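Local coordinates for protein poly(ADP-ribose) glycohydrolase (Thermomonospora curvata, PDB 3SIG) that hydrolyses poly(ADP-ribose), probably by cleaving the ribose-ribose bonds of the polymer to release ADP-ribose, the product bound here, at residues L92-L105 and Q111-L125. Numbering follows the deposited sequence.
With AR6 ([(2R,3S,4R,5R)-5-(6-aminopurin-9-yl)-3,4-dihydroxy-oxolan-2-yl]methyl [hydroxy-[[(2R,3S,4R,5S)-3,4,5-trihydroxyoxolan-2-yl]methoxy]phosphoryl] hydrogen phosphate), chain B.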
loop_
_atom_site.group_PDB
_atom_site.type_symbol
_atom_site.label_atom_id
_atom_site.label_comp_id
_atom_site.label_asym_id
_atom_site.label_seq_id
_atom_site.Cartn_x
_atom_site.Cartn_y
_atom_site.Cartn_z
ATOM N N LEU A 92 -0.095 3.149 1.467
ATOM C CA LEU A 92 0.903 2.471 0.652
ATOM C C LEU A 92 0.656 0.959 0.632
ATOM O O LEU A 92 0.607 0.333 1.694
ATOM C CB LEU A 92 2.310 2.816 1.185
ATOM C CG LEU A 92 3.493 2.107 0.516
ATOM C CD1 LEU A 92 3.573 2.419 -0.958
ATOM C CD2 LEU A 92 4.784 2.506 1.221
ATOM N N ASN A 93 0.476 0.432 -0.577
ATOM C CA ASN A 93 0.446 -0.991 -0.865
ATOM C C ASN A 93 1.859 -1.467 -1.105
ATOM O O ASN A 93 2.552 -0.929 -1.976
ATOM C CB ASN A 93 -0.420 -1.198 -2.118
ATOM C CG ASN A 93 -0.382 -2.623 -2.643
ATOM O OD1 ASN A 93 -0.050 -3.549 -1.922
ATOM N ND2 ASN A 93 -0.703 -2.801 -3.936
ATOM N N PHE A 94 2.295 -2.453 -0.301
ATOM C CA PHE A 94 3.648 -2.991 -0.391
ATOM C C PHE A 94 3.630 -3.990 -1.551
ATOM O O PHE A 94 3.499 -5.224 -1.406
ATOM C CB PHE A 94 4.058 -3.688 0.905
ATOM C CG PHE A 94 3.927 -2.843 2.163
ATOM C CD1 PHE A 94 3.855 -1.452 2.151
ATOM C CD2 PHE A 94 3.972 -3.471 3.407
ATOM C CE1 PHE A 94 3.773 -0.727 3.329
ATOM C CE2 PHE A 94 3.875 -2.747 4.595
ATOM C CZ PHE A 94 3.767 -1.380 4.557
ATOM N N ALA A 95 3.748 -3.434 -2.749
ATOM C CA ALA A 95 3.310 -4.098 -3.956
ATOM C C ALA A 95 4.263 -5.121 -4.497
ATOM O O ALA A 95 5.490 -4.959 -4.418
ATOM C CB ALA A 95 3.109 -3.051 -4.997
ATOM N N SER A 96 3.689 -6.133 -5.145
ATOM C CA SER A 96 4.366 -6.957 -6.128
ATOM C C SER A 96 4.578 -6.119 -7.376
ATOM O O SER A 96 3.701 -5.400 -7.850
ATOM C CB SER A 96 3.494 -8.139 -6.488
ATOM O OG SER A 96 4.070 -8.852 -7.596
ATOM N N ALA A 97 5.752 -6.245 -7.980
ATOM C CA ALA A 97 6.017 -5.629 -9.274
ATOM C C ALA A 97 5.398 -6.395 -10.435
ATOM O O ALA A 97 5.292 -5.859 -11.541
ATOM C CB ALA A 97 7.524 -5.535 -9.478
ATOM N N GLU A 98 5.011 -7.640 -10.177
ATOM C CA GLU A 98 4.708 -8.617 -11.239
ATOM C C GLU A 98 3.257 -9.090 -11.279
ATOM O O GLU A 98 2.792 -9.502 -12.334
ATOM C CB GLU A 98 5.578 -9.850 -11.052
ATOM C CG GLU A 98 7.063 -9.561 -11.153
ATOM C CD GLU A 98 7.953 -10.788 -10.933
ATOM O OE1 GLU A 98 7.552 -11.726 -10.201
ATOM O OE2 GLU A 98 9.067 -10.795 -11.489
ATOM N N HIS A 99 2.539 -9.078 -10.156
ATOM C CA HIS A 99 1.175 -9.593 -10.104
ATOM C C HIS A 99 0.277 -8.687 -9.291
ATOM O O HIS A 99 0.572 -8.398 -8.140
ATOM C CB HIS A 99 1.141 -10.997 -9.493
ATOM C CG HIS A 99 2.002 -11.977 -10.225
ATOM N ND1 HIS A 99 3.230 -12.387 -9.753
ATOM C CD2 HIS A 99 1.842 -12.576 -11.427
ATOM C CE1 HIS A 99 3.774 -13.227 -10.615
ATOM N NE2 HIS A 99 2.956 -13.351 -11.643
ATOM N N PRO A 100 -0.843 -8.260 -9.881
ATOM C CA PRO A 100 -1.750 -7.351 -9.158
ATOM C C PRO A 100 -2.433 -8.063 -7.997
ATOM O O PRO A 100 -3.097 -9.088 -8.217
ATOM C CB PRO A 100 -2.757 -6.931 -10.251
ATOM C CG PRO A 100 -2.724 -8.077 -11.256
ATOM C CD PRO A 100 -1.302 -8.517 -11.262
ATOM N N GLY A 101 -2.282 -7.562 -6.783
ATOM C CA GLY A 101 -2.784 -8.273 -5.606
ATOM C C GLY A 101 -1.860 -9.412 -5.171
ATOM O O GLY A 101 -2.219 -10.213 -4.285
ATOM N N GLY A 102 -0.665 -9.501 -5.757
ATOM C CA GLY A 102 0.299 -10.491 -5.356
ATOM C C GLY A 102 -0.241 -11.890 -5.550
ATOM O O GLY A 102 -0.818 -12.209 -6.579
ATOM N N GLY A 103 -0.037 -12.729 -4.550
ATOM C CA GLY A 103 -0.531 -14.100 -4.603
ATOM C C GLY A 103 -1.911 -14.308 -3.967
ATOM O O GLY A 103 -2.209 -15.390 -3.445
ATOM N N PHE A 104 -2.760 -13.284 -3.936
ATOM C CA PHE A 104 -3.915 -13.396 -3.076
ATOM C C PHE A 104 -4.809 -14.558 -3.454
ATOM O O PHE A 104 -5.363 -15.215 -2.564
ATOM C CB PHE A 104 -4.680 -12.069 -2.922
ATOM C CG PHE A 104 -5.656 -11.727 -4.020
ATOM C CD1 PHE A 104 -5.232 -11.401 -5.299
ATOM C CD2 PHE A 104 -7.000 -11.623 -3.718
ATOM C CE1 PHE A 104 -6.144 -11.046 -6.270
ATOM C CE2 PHE A 104 -7.918 -11.240 -4.672
ATOM C CZ PHE A 104 -7.485 -10.962 -5.959
ATOM N N LEU A 105 -4.987 -14.806 -4.752
ATOM C CA LEU A 105 -5.888 -15.874 -5.185
ATOM C C LEU A 105 -5.363 -17.265 -4.915
ATOM O O LEU A 105 -6.152 -18.205 -4.906
ATOM C CB LEU A 105 -6.299 -15.677 -6.644
ATOM C CG LEU A 105 -7.334 -14.554 -6.810
ATOM C CD1 LEU A 105 -7.310 -14.019 -8.254
ATOM C CD2 LEU A 105 -8.719 -14.977 -6.406
ATOM N N GLN A 111 1.070 -8.337 3.064
ATOM C CA GLN A 111 0.247 -7.136 3.164
ATOM C C GLN A 111 -0.608 -6.886 1.931
ATOM O O GLN A 111 -1.814 -6.618 2.033
ATOM C CB GLN A 111 1.104 -5.907 3.496
ATOM C CG GLN A 111 0.336 -4.647 3.811
ATOM C CD GLN A 111 0.463 -3.596 2.728
ATOM O OE1 GLN A 111 0.765 -3.890 1.557
ATOM N NE2 GLN A 111 0.210 -2.357 3.097
ATOM N N GLU A 112 -0.029 -6.968 0.749
ATOM C CA GLU A 112 -0.777 -6.701 -0.462
ATOM C C GLU A 112 -1.940 -7.665 -0.597
ATOM O O GLU A 112 -3.033 -7.287 -0.987
ATOM C CB GLU A 112 0.110 -6.780 -1.715
ATOM C CG GLU A 112 -0.748 -6.596 -3.001
ATOM C CD GLU A 112 0.036 -6.399 -4.276
ATOM O OE1 GLU A 112 1.155 -6.960 -4.389
ATOM O OE2 GLU A 112 -0.504 -5.723 -5.198
ATOM N N GLU A 113 -1.701 -8.937 -0.335
ATOM C CA GLU A 113 -2.765 -9.936 -0.441
ATOM C C GLU A 113 -3.932 -9.602 0.477
ATOM O O GLU A 113 -5.089 -9.794 0.119
ATOM C CB GLU A 113 -2.230 -11.338 -0.178
ATOM C CG GLU A 113 -1.292 -11.860 -1.280
ATOM C CD GLU A 113 0.163 -11.450 -1.167
ATOM O OE1 GLU A 113 0.524 -10.651 -0.282
ATOM O OE2 GLU A 113 0.959 -11.942 -1.995
ATOM N N GLY A 114 -3.619 -9.154 1.692
ATOM C CA GLY A 114 -4.684 -8.745 2.589
ATOM C C GLY A 114 -5.476 -7.568 2.027
ATOM O O GLY A 114 -6.712 -7.525 2.115
ATOM N N LEU A 115 -4.787 -6.618 1.422
ATOM C CA LEU A 115 -5.514 -5.502 0.812
ATOM C C LEU A 115 -6.416 -6.012 -0.310
ATOM O O LEU A 115 -7.591 -5.617 -0.421
ATOM C CB LEU A 115 -4.537 -4.471 0.222
ATOM C CG LEU A 115 -3.553 -3.856 1.222
ATOM C CD1 LEU A 115 -2.649 -2.872 0.544
ATOM C CD2 LEU A 115 -4.255 -3.219 2.444
ATOM N N ALA A 116 -5.899 -6.916 -1.138
ATOM C CA ALA A 116 -6.662 -7.439 -2.260
ATOM C C ALA A 116 -7.851 -8.313 -1.818
ATOM O O ALA A 116 -8.880 -8.337 -2.472
ATOM C CB ALA A 116 -5.727 -8.223 -3.209
ATOM N N ARG A 117 -7.729 -8.991 -0.694
ATOM C CA ARG A 117 -8.830 -9.797 -0.209
ATOM C C ARG A 117 -9.918 -8.924 0.373
ATOM O O ARG A 117 -11.056 -9.375 0.530
ATOM C CB ARG A 117 -8.361 -10.733 0.915
ATOM C CG ARG A 117 -7.587 -11.968 0.446
ATOM C CD ARG A 117 -7.486 -13.100 1.496
ATOM N NE ARG A 117 -7.017 -12.594 2.768
ATOM C CZ ARG A 117 -5.753 -12.371 3.086
ATOM N NH1 ARG A 117 -4.773 -12.662 2.242
ATOM N NH2 ARG A 117 -5.473 -11.827 4.253
ATOM N N SER A 118 -9.593 -7.704 0.771
ATOM C CA SER A 118 -10.463 -6.898 1.642
ATOM C C SER A 118 -11.077 -5.689 0.982
ATOM O O SER A 118 -11.743 -4.921 1.682
ATOM C CB SER A 118 -9.656 -6.414 2.849
ATOM O OG SER A 118 -9.024 -7.491 3.519
ATOM N N SER A 119 -10.850 -5.487 -0.309
ATOM C CA SER A 119 -11.194 -4.207 -0.917
ATOM C C SER A 119 -11.407 -4.374 -2.409
ATOM O O SER A 119 -11.310 -5.498 -2.932
ATOM C CB SER A 119 -10.057 -3.188 -0.695
ATOM O OG SER A 119 -8.934 -3.481 -1.507
ATOM N N GLY A 120 -11.633 -3.266 -3.102
ATOM C CA GLY A 120 -11.636 -3.270 -4.550
ATOM C C GLY A 120 -10.292 -3.075 -5.227
ATOM O O GLY A 120 -10.248 -2.885 -6.444
ATOM N N LEU A 121 -9.219 -3.206 -4.468
ATOM C CA LEU A 121 -7.911 -2.890 -5.022
ATOM C C LEU A 121 -7.574 -3.710 -6.255
ATOM O O LEU A 121 -7.015 -3.186 -7.206
ATOM C CB LEU A 121 -6.837 -3.081 -3.962
ATOM C CG LEU A 121 -5.406 -2.782 -4.417
ATOM C CD1 LEU A 121 -5.222 -1.341 -4.915
ATOM C CD2 LEU A 121 -4.461 -3.107 -3.261
ATOM N N TYR A 122 -7.863 -5.008 -6.261
ATOM C CA TYR A 122 -7.543 -5.844 -7.429
ATOM C C TYR A 122 -8.218 -5.354 -8.688
ATOM O O TYR A 122 -7.654 -5.463 -9.758
ATOM C CB TYR A 122 -7.967 -7.281 -7.146
ATOM C CG TYR A 122 -7.906 -8.318 -8.250
ATOM C CD1 TYR A 122 -6.715 -8.693 -8.820
ATOM C CD2 TYR A 122 -9.064 -8.983 -8.639
ATOM C CE1 TYR A 122 -6.700 -9.726 -9.771
ATOM C CE2 TYR A 122 -9.029 -9.976 -9.567
ATOM C CZ TYR A 122 -7.863 -10.315 -10.110
ATOM O OH TYR A 122 -7.869 -11.346 -11.045
ATOM N N ALA A 123 -9.461 -4.874 -8.580
ATOM C CA ALA A 123 -10.155 -4.395 -9.755
ATOM C C ALA A 123 -9.391 -3.210 -10.360
ATOM O O ALA A 123 -9.373 -3.056 -11.563
ATOM C CB ALA A 123 -11.568 -3.982 -9.427
ATOM N N SER A 124 -8.805 -2.360 -9.511
ATOM C CA SER A 124 -7.985 -1.258 -9.977
ATOM C C SER A 124 -6.671 -1.726 -10.598
ATOM O O SER A 124 -6.333 -1.372 -11.718
ATOM C CB SER A 124 -7.739 -0.306 -8.794
ATOM O OG SER A 124 -6.774 0.684 -9.129
ATOM N N LEU A 125 -5.911 -2.518 -9.845
ATOM C CA LEU A 125 -4.575 -2.932 -10.294
ATOM C C LEU A 125 -4.629 -3.803 -11.542
ATOM O O LEU A 125 -3.769 -3.677 -12.431
ATOM C CB LEU A 125 -3.822 -3.634 -9.194
ATOM C CG LEU A 125 -3.671 -2.865 -7.903
ATOM C CD1 LEU A 125 -2.826 -3.670 -6.885
ATOM C CD2 LEU A 125 -3.048 -1.501 -8.187
HETATM N N1 AR6 B . -0.351 -4.280 7.857
HETATM C C2 AR6 B . 0.742 -3.658 8.288
HETATM N N3 AR6 B . 2.001 -4.181 8.313
HETATM C C4 AR6 B . 2.073 -5.439 7.820
HETATM C C5 AR6 B . 0.921 -6.153 7.334
HETATM C C6 AR6 B . -0.277 -5.491 7.377
HETATM N N6 AR6 B . -1.436 -6.136 6.943
HETATM N N7 AR6 B . 1.410 -7.429 6.881
HETATM C C8 AR6 B . 2.678 -7.449 7.124
HETATM N N9 AR6 B . 3.161 -6.305 7.687
HETATM P PA AR6 B . 5.253 -7.471 3.237
HETATM P PB AR6 B . 7.182 -6.489 1.191
HETATM C "C1'" AR6 B . 4.504 -5.895 8.086
HETATM O O1A AR6 B . 6.151 -8.629 3.488
HETATM O O1B AR6 B . 7.163 -5.128 0.524
HETATM C C1D AR6 B . 3.597 -9.632 -1.260
HETATM O O1D AR6 B . 3.460 -10.964 -1.671
HETATM C "C2'" AR6 B . 5.421 -7.048 8.437
HETATM O "O2'" AR6 B . 6.289 -6.670 9.469
HETATM O O2A AR6 B . 3.820 -7.754 2.864
HETATM O O2B AR6 B . 8.390 -6.876 1.975
HETATM C C2D AR6 B . 3.557 -8.785 -2.471
HETATM O O2D AR6 B . 2.544 -9.032 -3.384
HETATM C "C3'" AR6 B . 6.182 -7.235 7.175
HETATM O "O3'" AR6 B . 7.457 -7.747 7.389
HETATM O O3A AR6 B . 5.921 -6.504 2.166
HETATM C C3D AR6 B . 4.962 -8.635 -2.875
HETATM O O3D AR6 B . 5.189 -9.722 -3.734
HETATM C "C4'" AR6 B . 6.248 -5.866 6.560
HETATM O "O4'" AR6 B . 5.157 -5.147 7.092
HETATM C C4D AR6 B . 5.686 -8.746 -1.581
HETATM O O4D AR6 B . 4.868 -9.461 -0.667
HETATM C "C5'" AR6 B . 6.232 -5.821 5.038
HETATM O "O5'" AR6 B . 5.107 -6.520 4.530
HETATM C C5D AR6 B . 6.091 -7.398 -0.985
HETATM O O5D AR6 B . 6.899 -7.643 0.150
HETATM O O HOH W 1 2.769 -7.124 0.447
HETATM O O HOH W 2 0.912 -4.853 -7.349
HETATM O O HOH W 3 -4.637 -14.538 0.078
#
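Glu112 and Glu113, on helix 111-118, grip the terminal ribose of ADP-ribose against the glycine-rich loop 101-103, which follows strand 90-94 of the macrodomain fold. This is the PARG signature, GGG followed by QEE, at the ligand pocket. Glu112 OE1 takes the ribose hydroxyl O2D at 2.7 Å and, on its syn side but tilted out of the carboxylate plane, Ser96 N at 2.8 Å. Its other oxygen, OE2, is met from opposite faces of the carboxylate plane by Asn93 ND2, in a nearly straight bond (177°), and by Gly101 N; a water linked to Ser96 O adds a third donor. With CG trans to the backbone N (chi1 176°) and the chain extended, the carboxylate reaches into this ring of donors. A glutamine in its place would probably turn an NH2 toward one set of these donors, leaving either O2D and Ser96 N or Asn93 ND2 and Gly101 N without an acceptor. Glu113, bent at chi2, brings OE2 to the ribose O1D at 2.7 Å and to Gly103 N, on the anti side and somewhat out of plane. Further out, the Gln111 amide stacks over a Phe94 ring face, planes 12° apart, and pairs with strand backbone: OE1 accepts from Phe94 N, NE2 donates to Leu92 O. Asn93 ND2 has a second partner, Thr174 on strand 163-175. Behind the glycines, Phe104 lies between Leu105 CG on one face and Ala116 CB on the other, and its edge meets the Tyr122 face in a T-shaped pair, Phe104 CZ standing 3.5 Å from Tyr122 CG.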